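Local coordinates for protein acyl-CoA dehydrogenase (Thermus thermophilus, PDB 2Z1Q) that probably oxidises saturated acyl-CoA thioesters to their 2,3-dehydroacyl-CoA forms, using a bound FAD cofactor, at residues P64-A69 against V108-H113. Numbering follows the deposited sequence.
Sequences PLMRKA and VTYGAH
The imidazole of His113, which Met66 approaches with its sulfur, is held at both nitrogens: ND1 receives the backbone N-H of Ala144, and NE2 bonds to the carbonyl O of Leu137. Two such bonds restrict ring rotation and satisfy its buried polar atoms. Met66 SD lies 5.0 Å from the His113 ring centroid and 35° off the ring normal, an oblique sulfur-aromatic contact.

From segment 64-69, Met66 makes every close contact with 108-113. It extends toward helix 106-117 because chi1 (-156°) sets CG trans to the backbone N, then bends at chi2 and chi3. Its sulfur rests 4.0 Å from CG2 of Thr109, the two side chains passing in opposite directions. The terminal methyl turns off to meet the phenol of Tyr110 in the plane of the ring, CE being 3.9 Å from CD1. A long, unbranched thioether suits this place because the axes of the two short segments come no nearer than 11.0 Å, leaving a gap it can span. Thr109 offers its methyl to the sulfur, while Tyr110 combines an apolar ring edge with a buried hydroxyl hydrogen-bonded to the carbonyl O of Leu74.

The two helices belong to the N-terminal domain, and segments 64-69 and 108-113 cross at -60°. Helix 30-54 packs alongside helix 62-71, touched by Leu65 and by Ala69, whose small methyl packs on Phe42. Helix 106-117 meets strand 172-183 through Val108 and Ala112, both on the FAD-binding Ser183, and so lies between helix 62-71 and the beta domain, with the FAD near the His113 side chain but not touching it.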
loop_
_atom_site.group_PDB
_atom_site.type_symbol
_atom_site.label_atom_id
_atom_site.label_comp_id
_atom_site.label_asym_id
_atom_site.label_seq_id
_atom_site.Cartn_x
_atom_site.Cartn_y
_atom_site.Cartn_z
ATOM N N PRO B 64 -7.858 21.484 24.480
ATOM C CA PRO B 64 -6.922 21.579 25.596
ATOM C C PRO B 64 -5.504 21.164 25.174
ATOM O O PRO B 64 -4.522 21.737 25.652
ATOM C CB PRO B 64 -7.543 20.652 26.644
ATOM C CG PRO B 64 -8.288 19.644 25.805
ATOM C CD PRO B 64 -8.937 20.530 24.775
ATOM N N LEU B 65 -5.394 20.177 24.281
ATOM C CA LEU B 65 -4.081 19.730 23.803
ATOM C C LEU B 65 -3.381 20.837 23.043
ATOM O O LEU B 65 -2.171 21.016 23.154
ATOM C CB LEU B 65 -4.211 18.517 22.885
ATOM C CG LEU B 65 -4.279 17.161 23.585
ATOM C CD1 LEU B 65 -4.611 16.090 22.567
ATOM C CD2 LEU B 65 -2.946 16.855 24.271
ATOM N N MET B 66 -4.149 21.584 22.265
ATOM C CA MET B 66 -3.587 22.664 21.480
ATOM C C MET B 66 -3.156 23.798 22.423
ATOM O O MET B 66 -2.151 24.474 22.173
ATOM C CB MET B 66 -4.617 23.134 20.443
ATOM C CG MET B 66 -4.026 23.835 19.211
ATOM S SD MET B 66 -3.186 22.779 17.969
ATOM C CE MET B 66 -1.655 22.410 18.781
ATOM N N ARG B 67 -3.903 24.000 23.509
ATOM C CA ARG B 67 -3.560 25.028 24.488
ATOM C C ARG B 67 -2.223 24.648 25.133
ATOM O O ARG B 67 -1.334 25.484 25.273
ATOM C CB ARG B 67 -4.634 25.122 25.575
ATOM C CG ARG B 67 -5.522 26.356 25.525
ATOM C CD ARG B 67 -6.440 26.376 24.306
ATOM N NE ARG B 67 -7.643 27.163 24.575
ATOM C CZ ARG B 67 -8.564 27.471 23.668
ATOM N NH1 ARG B 67 -8.427 27.065 22.412
ATOM N NH2 ARG B 67 -9.630 28.176 24.023
ATOM N N LYS B 68 -2.079 23.381 25.512
ATOM C CA LYS B 68 -0.831 22.930 26.131
ATOM C C LYS B 68 0.360 23.111 25.195
ATOM O O LYS B 68 1.423 23.549 25.627
ATOM C CB LYS B 68 -0.922 21.464 26.556
ATOM C CG LYS B 68 -1.855 21.209 27.730
ATOM C CD LYS B 68 -1.893 19.740 28.115
ATOM C CE LYS B 68 -2.790 19.522 29.326
ATOM N NZ LYS B 68 -4.210 19.848 29.026
ATOM N N ALA B 69 0.181 22.767 23.920
ATOM C CA ALA B 69 1.256 22.899 22.938
ATOM C C ALA B 69 1.617 24.371 22.776
ATOM O O ALA B 69 2.761 24.717 22.478
ATOM C CB ALA B 69 0.822 22.319 21.595
ATOM N N VAL B 108 -2.286 16.369 12.416
ATOM C CA VAL B 108 -2.988 17.179 11.416
ATOM C C VAL B 108 -3.556 18.430 12.107
ATOM O O VAL B 108 -3.515 19.521 11.553
ATOM C CB VAL B 108 -4.117 16.368 10.722
ATOM C CG1 VAL B 108 -4.880 17.235 9.720
ATOM C CG2 VAL B 108 -3.500 15.181 9.994
ATOM N N THR B 109 -4.068 18.267 13.323
ATOM C CA THR B 109 -4.608 19.412 14.071
ATOM C C THR B 109 -3.504 20.465 14.190
ATOM O O THR B 109 -3.685 21.608 13.785
ATOM C CB THR B 109 -5.054 18.984 15.487
ATOM O OG1 THR B 109 -5.983 17.905 15.385
ATOM C CG2 THR B 109 -5.702 20.156 16.213
ATOM N N TYR B 110 -2.355 20.049 14.723
ATOM C CA TYR B 110 -1.192 20.932 14.876
ATOM C C TYR B 110 -0.739 21.482 13.520
ATOM O O TYR B 110 -0.569 22.695 13.355
ATOM C CB TYR B 110 -0.021 20.155 15.506
ATOM C CG TYR B 110 1.279 20.934 15.584
ATOM C CD1 TYR B 110 1.500 21.845 16.606
ATOM C CD2 TYR B 110 2.275 20.776 14.612
ATOM C CE1 TYR B 110 2.671 22.589 16.679
ATOM C CE2 TYR B 110 3.468 21.524 14.674
ATOM C CZ TYR B 110 3.646 22.430 15.722
ATOM O OH TYR B 110 4.769 23.210 15.858
ATOM N N GLY B 111 -0.547 20.582 12.558
ATOM C CA GLY B 111 -0.097 20.976 11.234
ATOM C C GLY B 111 -0.982 21.983 10.524
ATOM O O GLY B 111 -0.493 22.981 9.991
ATOM N N ALA B 112 -2.286 21.741 10.502
ATOM C CA ALA B 112 -3.180 22.662 9.821
ATOM C C ALA B 112 -3.113 24.042 10.496
ATOM O O ALA B 112 -3.037 25.071 9.837
ATOM C CB ALA B 112 -4.596 22.115 9.832
ATOM N N HIS B 113 -3.124 24.049 11.819
ATOM C CA HIS B 113 -3.047 25.300 12.572
ATOM C C HIS B 113 -1.760 26.109 12.260
ATOM O O HIS B 113 -1.839 27.209 11.721
ATOM C CB HIS B 113 -3.131 24.982 14.057
ATOM C CG HIS B 113 -3.059 26.187 14.938
ATOM N ND1 HIS B 113 -4.072 27.123 15.012
ATOM C CD2 HIS B 113 -2.095 26.604 15.797
ATOM C CE1 HIS B 113 -3.731 28.061 15.877
ATOM N NE2 HIS B 113 -2.541 27.771 16.366
#